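Local coordinates for protein dipeptidase AC. Metallo peptidase. MEROPS family M19 (Rhodobacter sphaeroides, PDB 3LY0) that probably hydrolyses dipeptides as a zinc-dependent metallodipeptidase, and binds a phosphinate mimic of L-Ala-D-Ala at a two-zinc site, at residues F172-P177 with T186-T191. Numbering follows the deposited sequence.
Sequences FGHGVP and TGEGLT
Thr191 N donates the one direct hydrogen bond between the two antiparallel loop segments, reaching Phe172 O at 3.1 Å from well above the carbonyl plane. The same oxygen receives a CA-H...O contact from Leu190 and lies 3.4 Å from Leu190 CD2. Gly173 has no room for a CB beside them: at its backbone angles one would be jammed against Phe172 O, and it would also press on Leu190 CD2. Farther along, water takes over the bridging: one molecule accepts from His174 N and donates to Glu188 O, while a second joins Gly175 O to Thr186 OG1, 2.8 Å from each.

Between the bridges, the His174 ring turns its CD2 side to the Glu188-Gly189 backbone. With CG beside its own backbone N (chi1 -57°), the ring presents CD2 to both peptide oxygens: Gly189 O sits in the ring plane at its edge, 3.6 Å from CD2, and Glu188 O is slightly nearer. The Glu188 side chain runs alongside in the same direction, its carboxylate plane turned 81° from the ring and its OE2 still 3.8 Å from NE2. Replacing His174 by an alanine removes the ring, which would probably leave Glu188 CB and the Gly189 carbonyl without that neighbour and open a gap between the loops.

At the other end, Pro177 CD packs against Thr186 CB at 3.5 Å.

Both segments flank the short strand 179-180, and Thr191 N-caps helix 192-204, its hydroxyl bonded to Gly194 N and Val171 O. Phe172 and Leu190 pack on that helix, whereas Val176 pairs through its backbone with the zinc ligand His212, linking these loops to the active site of the TIM-barrel-type fold.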
ATOM      1  N   PHE A 172      -1.649 -19.052   2.225  1.00 11.35           N
ATOM      2  CA  PHE A 172      -0.999 -18.837   0.932  1.00 10.85           C
ATOM      3  C   PHE A 172       0.510 -18.645   1.041  1.00 11.45           C
ATOM      4  O   PHE A 172       1.218 -18.739   0.049  1.00 12.02           O
ATOM      5  CB  PHE A 172      -1.611 -17.617   0.228  1.00 11.15           C
ATOM      6  CG  PHE A 172      -3.078 -17.748  -0.012  1.00 11.22           C
ATOM      7  CD1 PHE A 172      -3.553 -18.678  -0.919  1.00 13.34           C
ATOM      8  CD2 PHE A 172      -3.981 -16.964   0.682  1.00 11.27           C
ATOM      9  CE1 PHE A 172      -4.910 -18.830  -1.136  1.00 14.30           C
ATOM     10  CE2 PHE A 172      -5.343 -17.113   0.474  1.00 13.39           C
ATOM     11  CZ  PHE A 172      -5.808 -18.039  -0.440  1.00 13.58           C
ATOM     12  N   GLY A 173       0.985 -18.370   2.246  1.00 10.48           N
ATOM     13  CA  GLY A 173       2.379 -18.029   2.436  1.00 10.82           C
ATOM     14  C   GLY A 173       2.588 -17.187   3.665  1.00 12.69           C
ATOM     15  O   GLY A 173       1.729 -17.120   4.553  1.00 11.57           O
ATOM     16  N   HIS A 174       3.756 -16.552   3.716  1.00 11.64           N
ATOM     17  CA  HIS A 174       4.242 -15.933   4.935  1.00 11.10           C
ATOM     18  C   HIS A 174       4.723 -14.511   4.745  1.00 10.87           C
ATOM     19  O   HIS A 174       5.442 -14.208   3.794  1.00 11.86           O
ATOM     20  CB  HIS A 174       5.355 -16.795   5.529  1.00 11.63           C
ATOM     21  CG  HIS A 174       4.919 -18.198   5.799  1.00 12.68           C
ATOM     22  ND1 HIS A 174       4.292 -18.563   6.967  1.00 18.69           N
ATOM     23  CD2 HIS A 174       4.957 -19.307   5.024  1.00 15.88           C
ATOM     24  CE1 HIS A 174       3.987 -19.849   6.915  1.00 17.69           C
ATOM     25  NE2 HIS A 174       4.379 -20.324   5.747  1.00 17.73           N
ATOM     26  N   GLY A 175       4.297 -13.648   5.660  1.00 10.38           N
ATOM     27  CA  GLY A 175       4.719 -12.256   5.680  1.00  9.15           C
ATOM     28  C   GLY A 175       5.860 -12.022   6.654  1.00 11.62           C
ATOM     29  O   GLY A 175       6.116 -12.825   7.563  1.00 11.75           O
ATOM     30  N   VAL A 176       6.550 -10.902   6.486  1.00 10.62           N
ATOM     31  CA  VAL A 176       7.663 -10.600   7.371  1.00 10.16           C
ATOM     32  C   VAL A 176       7.146 -10.121   8.709  1.00 11.92           C
ATOM     33  O   VAL A 176       6.157  -9.402   8.779  1.00 11.63           O
ATOM     34  CB  VAL A 176       8.614  -9.511   6.790  1.00 10.33           C
ATOM     35  CG1 VAL A 176       9.262  -9.980   5.505  1.00 11.53           C
ATOM     36  CG2 VAL A 176       7.896  -8.157   6.613  1.00 10.90           C
ATOM     37  N   PRO A 177       7.816 -10.510   9.796  1.00 12.43           N
ATOM     38  CA  PRO A 177       7.547  -9.817  11.051  1.00 11.94           C
ATOM     39  C   PRO A 177       8.139  -8.421  10.974  1.00 12.30           C
ATOM     40  O   PRO A 177       9.058  -8.198  10.172  1.00 14.79           O
ATOM     41  CB  PRO A 177       8.330 -10.647  12.072  1.00 13.80           C
ATOM     42  CG  PRO A 177       9.471 -11.210  11.268  1.00 17.44           C
ATOM     43  CD  PRO A 177       8.876 -11.526   9.929  1.00 15.87           C
ATOM     44  N   THR A 186      12.731 -13.960   6.178  1.00 13.84           N
ATOM     45  CA  THR A 186      12.311 -14.260   7.539  1.00 13.60           C
ATOM     46  C   THR A 186      11.578 -15.586   7.705  1.00 13.33           C
ATOM     47  O   THR A 186      11.276 -15.995   8.831  1.00 15.90           O
ATOM     48  CB  THR A 186      11.416 -13.140   8.080  1.00 12.89           C
ATOM     49  OG1 THR A 186      10.291 -12.974   7.201  1.00 13.26           O
ATOM     50  CG2 THR A 186      12.181 -11.837   8.147  1.00 14.34           C
ATOM     51  N   GLY A 187      11.283 -16.252   6.593  1.00 13.14           N
ATOM     52  CA  GLY A 187      10.556 -17.511   6.662  1.00 14.47           C
ATOM     53  C   GLY A 187      10.318 -18.227   5.346  1.00 13.73           C
ATOM     54  O   GLY A 187      10.986 -17.972   4.339  1.00 15.21           O
ATOM     55  N   GLU A 188       9.340 -19.131   5.356  1.00 15.10           N
ATOM     56  CA  GLU A 188       9.073 -19.988   4.212  1.00 16.02           C
ATOM     57  C   GLU A 188       8.377 -19.257   3.071  1.00 14.12           C
ATOM     58  O   GLU A 188       7.758 -18.209   3.270  1.00 14.17           O
ATOM     59  CB  GLU A 188       8.217 -21.183   4.633  1.00 16.43           C
ATOM     60  CG  GLU A 188       8.865 -22.080   5.671  1.00 21.53           C
ATOM     61  CD  GLU A 188       7.955 -23.212   6.116  1.00 30.40           C
ATOM     62  OE1 GLU A 188       8.395 -24.031   6.951  1.00 39.31           O
ATOM     63  OE2 GLU A 188       6.800 -23.287   5.634  1.00 34.19           O
ATOM     64  N   GLY A 189       8.482 -19.818   1.873  1.00 14.99           N
ATOM     65  CA  GLY A 189       7.847 -19.243   0.706  1.00 13.90           C
ATOM     66  C   GLY A 189       6.370 -19.570   0.583  1.00 13.35           C
ATOM     67  O   GLY A 189       5.717 -19.936   1.564  1.00 13.43           O
ATOM     68  N   LEU A 190       5.852 -19.417  -0.628  1.00 13.46           N
ATOM     69  CA  LEU A 190       4.445 -19.667  -0.896  1.00 12.38           C
ATOM     70  C   LEU A 190       4.104 -21.128  -0.676  1.00 13.40           C
ATOM     71  O   LEU A 190       4.928 -22.021  -0.911  1.00 15.67           O
ATOM     72  CB  LEU A 190       4.087 -19.301  -2.333  1.00 14.85           C
ATOM     73  CG  LEU A 190       4.258 -17.832  -2.713  1.00 12.98           C
ATOM     74  CD1 LEU A 190       3.772 -17.611  -4.126  1.00 16.66           C
ATOM     75  CD2 LEU A 190       3.525 -16.927  -1.716  1.00 15.18           C
ATOM     76  N   THR A 191       2.880 -21.360  -0.217  1.00 12.01           N
ATOM     77  CA  THR A 191       2.315 -22.701  -0.157  1.00 12.08           C
ATOM     78  C   THR A 191       1.789 -23.076  -1.537  1.00 14.22           C
ATOM     79  O   THR A 191       1.779 -22.259  -2.459  1.00 14.16           O
ATOM     80  CB  THR A 191       1.139 -22.745   0.813  1.00 12.38           C
ATOM     81  OG1 THR A 191       0.098 -21.900   0.299  1.00 12.51           O
ATOM     82  CG2 THR A 191       1.539 -22.276   2.203  1.00 14.32           C
TER
HETATM   83  O   HOH W   1       5.930 -16.574   1.862  1.00 12.78           O
HETATM   84  O   HOH W   2       8.150 -14.721   7.361  1.00 13.64           O